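Local coordinates for proteasome activator protein PA26 (Trypanosoma brucei, PDB 1YAR), which probably docks as a heptameric ring on the ends of the 20S proteasome and opens its gate to the passage of peptides, at residues Q72-L77 with R152-A157; N86-A91 with E125-T130. One frame throughout, in Å; residues are numbered along the deposited sequence. Where two conformers were deposited one is given.

Contact 1 of 2, residues Q72-L77 with R152-A157; sequences QLLGVL and REYLSA
Y154 reaches from helix 150-166 across to three leucines of helix 71-99, and its side chain carries most of this contact. With CG anti to the backbone N (chi1 170°), the aromatic side chain stands out from its helix, and L77, L74 and L73 meet it successively from base to hydroxyl. At the base, L77 CD1 lies 3.6 Å from Y154 CG and equally near CD2, an oblique approach that also brings it to 3.7 Å from Y154 CB. Further along, L74 CD2 comes up to the ring edge in plane, 3.8 Å from Y154 CE2. L73 reaches the far end, where its CD1 sits 3.4 Å from Y154 OH. That oxygen is nevertheless satisfied, because it hydrogen-bonds to OD1 of D193 on helix 183-226, which anchors the ring by its polar end. F196 of the same helix meets the ring edge-to-face.

The two helices run roughly antiparallel (149°) in the four-helix bundle of the PA28-type activators. Their axes are 10.9 Å apart, and even the nearest CA atoms, of L77 and Y154, are separated by 8.5 Å. Long side chains, rather than backbone, therefore fill the interface, without a hydrogen bond between the segments.

Packing between the segments is sparser on the flank of L74 and L155. L155 makes just one close approach to the other segment, its CD2 lying 3.7 Å from L74 CD2 as the two side chains cross at about a right angle. L74 remains partly exposed, whereas L73 and L77 are buried. On this flank L187 of a second subunit packs against both L74 and L155.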
# COMPACT_ATOMS: atom_id res chain seq x y z
N GLN O 72 -128.15 6.23 32.25
CA GLN O 72 -126.90 6.93 32.51
C GLN O 72 -125.69 6.03 32.17
O GLN O 72 -124.71 6.49 31.60
CB GLN O 72 -126.83 7.39 33.96
CG GLN O 72 -125.62 8.30 34.25
CD GLN O 72 -125.41 8.60 35.73
OE1 GLN O 72 -126.08 8.03 36.59
NE2 GLN O 72 -124.46 9.49 36.02
N LEU O 73 -125.78 4.75 32.52
CA LEU O 73 -124.67 3.83 32.29
C LEU O 73 -124.57 3.49 30.80
O LEU O 73 -123.48 3.45 30.23
CB LEU O 73 -124.79 2.54 33.11
CG LEU O 73 -125.11 2.50 34.61
CD1 LEU O 73 -124.52 1.21 35.15
CD2 LEU O 73 -124.61 3.68 35.42
N LEU O 74 -125.73 3.25 30.18
CA LEU O 74 -125.82 3.09 28.73
C LEU O 74 -125.17 4.27 27.99
O LEU O 74 -124.40 4.07 27.06
CB LEU O 74 -127.28 2.91 28.26
CG LEU O 74 -128.15 1.85 28.94
CD1 LEU O 74 -129.62 1.97 28.54
CD2 LEU O 74 -127.61 0.44 28.66
N GLY O 75 -125.46 5.50 28.44
CA GLY O 75 -124.88 6.70 27.82
C GLY O 75 -123.36 6.75 27.91
O GLY O 75 -122.68 7.06 26.93
N VAL O 76 -122.83 6.42 29.09
CA VAL O 76 -121.37 6.39 29.29
C VAL O 76 -120.72 5.34 28.35
O VAL O 76 -119.76 5.65 27.65
CB VAL O 76 -120.97 6.15 30.78
CG1 VAL O 76 -119.45 5.88 30.92
CG2 VAL O 76 -121.36 7.36 31.66
N LEU O 77 -121.26 4.13 28.35
CA LEU O 77 -120.73 3.05 27.51
C LEU O 77 -120.81 3.38 26.01
O LEU O 77 -119.87 3.09 25.26
CB LEU O 77 -121.39 1.70 27.83
CG LEU O 77 -120.99 1.14 29.22
CD1 LEU O 77 -122.05 0.26 29.82
CD2 LEU O 77 -119.62 0.39 29.23
N ARG O 152 -122.42 -4.09 24.36
CA ARG O 152 -122.91 -5.46 24.23
C ARG O 152 -122.48 -6.36 25.39
O ARG O 152 -123.29 -7.15 25.86
CB ARG O 152 -122.51 -6.07 22.88
CG ARG O 152 -122.85 -7.54 22.76
CD ARG O 152 -123.75 -7.88 21.59
NE ARG O 152 -124.10 -9.30 21.61
CZ ARG O 152 -123.64 -10.22 20.75
NH1 ARG O 152 -122.84 -9.88 19.73
NH2 ARG O 152 -124.02 -11.49 20.90
N GLU O 153 -121.23 -6.24 25.84
CA GLU O 153 -120.74 -6.97 27.02
C GLU O 153 -121.63 -6.68 28.24
O GLU O 153 -122.06 -7.60 28.92
CB GLU O 153 -119.31 -6.56 27.39
CG GLU O 153 -118.18 -6.89 26.41
CD GLU O 153 -116.81 -6.62 27.05
OE1 GLU O 153 -116.69 -6.84 28.29
OE2 GLU O 153 -115.87 -6.16 26.33
N TYR O 154 -121.87 -5.40 28.51
CA TYR O 154 -122.68 -4.96 29.65
C TYR O 154 -124.11 -5.50 29.58
O TYR O 154 -124.59 -6.12 30.53
CB TYR O 154 -122.67 -3.43 29.76
CG TYR O 154 -123.65 -2.83 30.75
CD1 TYR O 154 -123.46 -2.96 32.13
CD2 TYR O 154 -124.76 -2.10 30.30
CE1 TYR O 154 -124.36 -2.41 33.04
CE2 TYR O 154 -125.67 -1.54 31.20
CZ TYR O 154 -125.46 -1.68 32.55
OH TYR O 154 -126.35 -1.13 33.44
N LEU O 155 -124.78 -5.28 28.44
CA LEU O 155 -126.15 -5.78 28.22
C LEU O 155 -126.27 -7.30 28.37
O LEU O 155 -127.19 -7.79 29.03
CB LEU O 155 -126.71 -5.27 26.88
CG LEU O 155 -126.76 -3.73 26.81
CD1 LEU O 155 -127.15 -3.24 25.39
CD2 LEU O 155 -127.68 -3.14 27.89
N SER O 156 -125.34 -8.03 27.75
CA SER O 156 -125.24 -9.49 27.89
C SER O 156 -125.26 -9.86 29.37
O SER O 156 -126.14 -10.60 29.82
CB SER O 156 -123.94 -10.02 27.27
OG SER O 156 -123.71 -9.50 25.97
N ALA O 157 -124.29 -9.32 30.10
CA ALA O 157 -124.06 -9.66 31.51
C ALA O 157 -125.29 -9.32 32.38
O ALA O 157 -125.73 -10.12 33.21
CB ALA O 157 -122.83 -8.90 32.03

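Contact 2 of 2, residues N86-A91 with E125-T130; sequences NVYCQA and ELEIKT
E127 extends from helix 111-130 into the angle between Y88 and A91 of helix 71-99, with the CA atoms of Y88 and E127 only 6.0 Å apart. Its CB starts near the tyrosine, 4.1 Å from Y88 CE1. CG is placed beside the backbone N (chi1 -65°) and lies 3.7 Å from A91 CB. CD follows along the same methyl at 3.8 Å from A91 CB, the chain being extended beyond CG. At the tip the two carboxylate oxygens part company. OE1 stands over one face of the Y88 ring, displaced toward its rim and 3.3 Å from Y88 CE1, while OE2 turns to A91, 3.4 Å from its CB. The carboxylate and ring planes are 68° apart, so the acid does not lie flat on the aromatic face. Neither oxygen finds a hydrogen-bond donor in the facing segment, and OE1 also lies close to E92 OE2, a like-charged neighbour that could raise the pKa of one or both acids.

The apolar side of the contact belongs to L126, whose CD2 lies 4.3 Å from both V87 CG1 and A91 CB. The helices run in opposing directions, at 145°, and helix 111-130 is ending here in a wider pi-type turn, in which E125 O accepts from the backbone N of both K129 and T130.

Near the middle of the subunit, this pair fits into the helical bundle: W34 of helix 24-57 packs on V87 and L126, L207 of helix 183-226 also touches L126, and H206 of a second subunit lies against Y88 and E127.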
# COMPACT_ATOMS: atom_id res chain seq x y z
N ASN O 86 -113.87 6.02 16.60
CA ASN O 86 -113.11 7.11 15.98
C ASN O 86 -111.59 6.89 16.02
O ASN O 86 -110.89 7.07 15.02
CB ASN O 86 -113.44 8.44 16.65
CG ASN O 86 -114.85 8.93 16.31
OD1 ASN O 86 -115.47 8.46 15.35
ND2 ASN O 86 -115.35 9.88 17.10
N VAL O 87 -111.08 6.54 17.20
CA VAL O 87 -109.66 6.27 17.38
C VAL O 87 -109.20 5.12 16.48
O VAL O 87 -108.14 5.22 15.86
CB VAL O 87 -109.32 6.00 18.86
CG1 VAL O 87 -107.88 5.46 18.99
CG2 VAL O 87 -109.50 7.30 19.69
N TYR O 88 -110.01 4.07 16.37
CA TYR O 88 -109.69 2.95 15.47
C TYR O 88 -109.51 3.41 14.02
O TYR O 88 -108.55 3.04 13.36
CB TYR O 88 -110.77 1.86 15.53
CG TYR O 88 -110.49 0.61 14.71
CD1 TYR O 88 -109.99 -0.54 15.32
CD2 TYR O 88 -110.78 0.55 13.34
CE1 TYR O 88 -109.75 -1.70 14.60
CE2 TYR O 88 -110.53 -0.62 12.60
CZ TYR O 88 -110.02 -1.74 13.25
OH TYR O 88 -109.79 -2.91 12.58
N CYS O 89 -110.47 4.19 13.52
CA CYS O 89 -110.40 4.66 12.13
C CYS O 89 -109.23 5.63 11.90
O CYS O 89 -108.59 5.61 10.85
CB CYS O 89 -111.76 5.24 11.68
SG CYS O 89 -113.08 4.00 11.61
N GLN O 90 -108.93 6.47 12.88
CA GLN O 90 -107.79 7.37 12.82
C GLN O 90 -106.46 6.58 12.83
O GLN O 90 -105.54 6.90 12.07
CB GLN O 90 -107.86 8.36 13.97
CG GLN O 90 -108.94 9.45 13.69
CD GLN O 90 -109.52 10.10 14.93
OE1 GLN O 90 -109.16 9.77 16.06
NE2 GLN O 90 -110.45 11.05 14.70
N ALA O 91 -106.38 5.54 13.66
CA ALA O 91 -105.20 4.65 13.66
C ALA O 91 -104.96 3.99 12.29
O ALA O 91 -103.81 3.85 11.86
CB ALA O 91 -105.35 3.59 14.73
N GLU O 125 -101.01 -2.78 18.45
CA GLU O 125 -101.33 -2.98 19.86
C GLU O 125 -102.48 -2.08 20.31
O GLU O 125 -103.39 -2.51 21.01
CB GLU O 125 -100.11 -2.72 20.77
CG GLU O 125 -100.31 -3.22 22.21
CD GLU O 125 -99.20 -2.82 23.17
OE1 GLU O 125 -98.12 -2.34 22.72
OE2 GLU O 125 -99.40 -2.95 24.40
N LEU O 126 -102.43 -0.81 19.90
CA LEU O 126 -103.54 0.10 20.17
C LEU O 126 -104.87 -0.45 19.64
O LEU O 126 -105.86 -0.49 20.37
CB LEU O 126 -103.25 1.50 19.61
CG LEU O 126 -104.41 2.50 19.53
CD1 LEU O 126 -104.87 2.88 20.93
CD2 LEU O 126 -103.98 3.75 18.77
N GLU O 127 -104.88 -0.87 18.38
CA GLU O 127 -106.13 -1.30 17.74
C GLU O 127 -106.65 -2.64 18.22
O GLU O 127 -107.86 -2.81 18.43
CB GLU O 127 -105.96 -1.36 16.22
CG GLU O 127 -105.70 -0.01 15.57
CD GLU O 127 -105.82 -0.10 14.06
OE1 GLU O 127 -106.70 -0.85 13.60
OE2 GLU O 127 -105.06 0.55 13.34
N ILE O 128 -105.74 -3.60 18.37
CA ILE O 128 -106.12 -4.97 18.70
C ILE O 128 -106.26 -5.16 20.22
O ILE O 128 -107.26 -5.69 20.70
CB ILE O 128 -105.09 -5.98 18.12
CG1 ILE O 128 -104.93 -5.83 16.60
CG2 ILE O 128 -105.43 -7.42 18.53
CD1 ILE O 128 -106.21 -5.74 15.81
N LYS O 129 -105.26 -4.72 20.97
CA LYS O 129 -105.25 -4.96 22.40
C LYS O 129 -105.96 -3.87 23.19
O LYS O 129 -106.90 -4.17 23.91
CB LYS O 129 -103.83 -5.17 22.91
CG LYS O 129 -103.14 -6.38 22.30
CD LYS O 129 -101.72 -6.49 22.84
CE LYS O 129 -101.02 -7.76 22.38
NZ LYS O 129 -99.57 -7.74 22.84
N THR O 130 -105.52 -2.61 23.06
CA THR O 130 -106.07 -1.52 23.87
C THR O 130 -107.57 -1.30 23.60
O THR O 130 -108.35 -1.12 24.55
CB THR O 130 -105.29 -0.21 23.62
OG1 THR O 130 -103.89 -0.48 23.64
CG2 THR O 130 -105.50 0.80 24.75

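From the N terminus the chain runs through helices 11-21 and 24-57 and the short helix 64-67 before entering helix 71-99, which supplies the first half of both contacts, 72-77 and then 86-91. It leaves that helix, turns, and comes back along helix 111-130, where 125-130 meets 86-91 and closes the shorter loop, contact 2. A connection follows to helix 150-166, and there 152-157 returns to 72-77, closing the longer loop, contact 1, around the first. The contacts do not cross. Their centres lie about 20 Å apart without touching; the successive helices 111-130 and 150-166 are thus tied to helix 71-99 at different levels, and each contact also adjoins the second subunit.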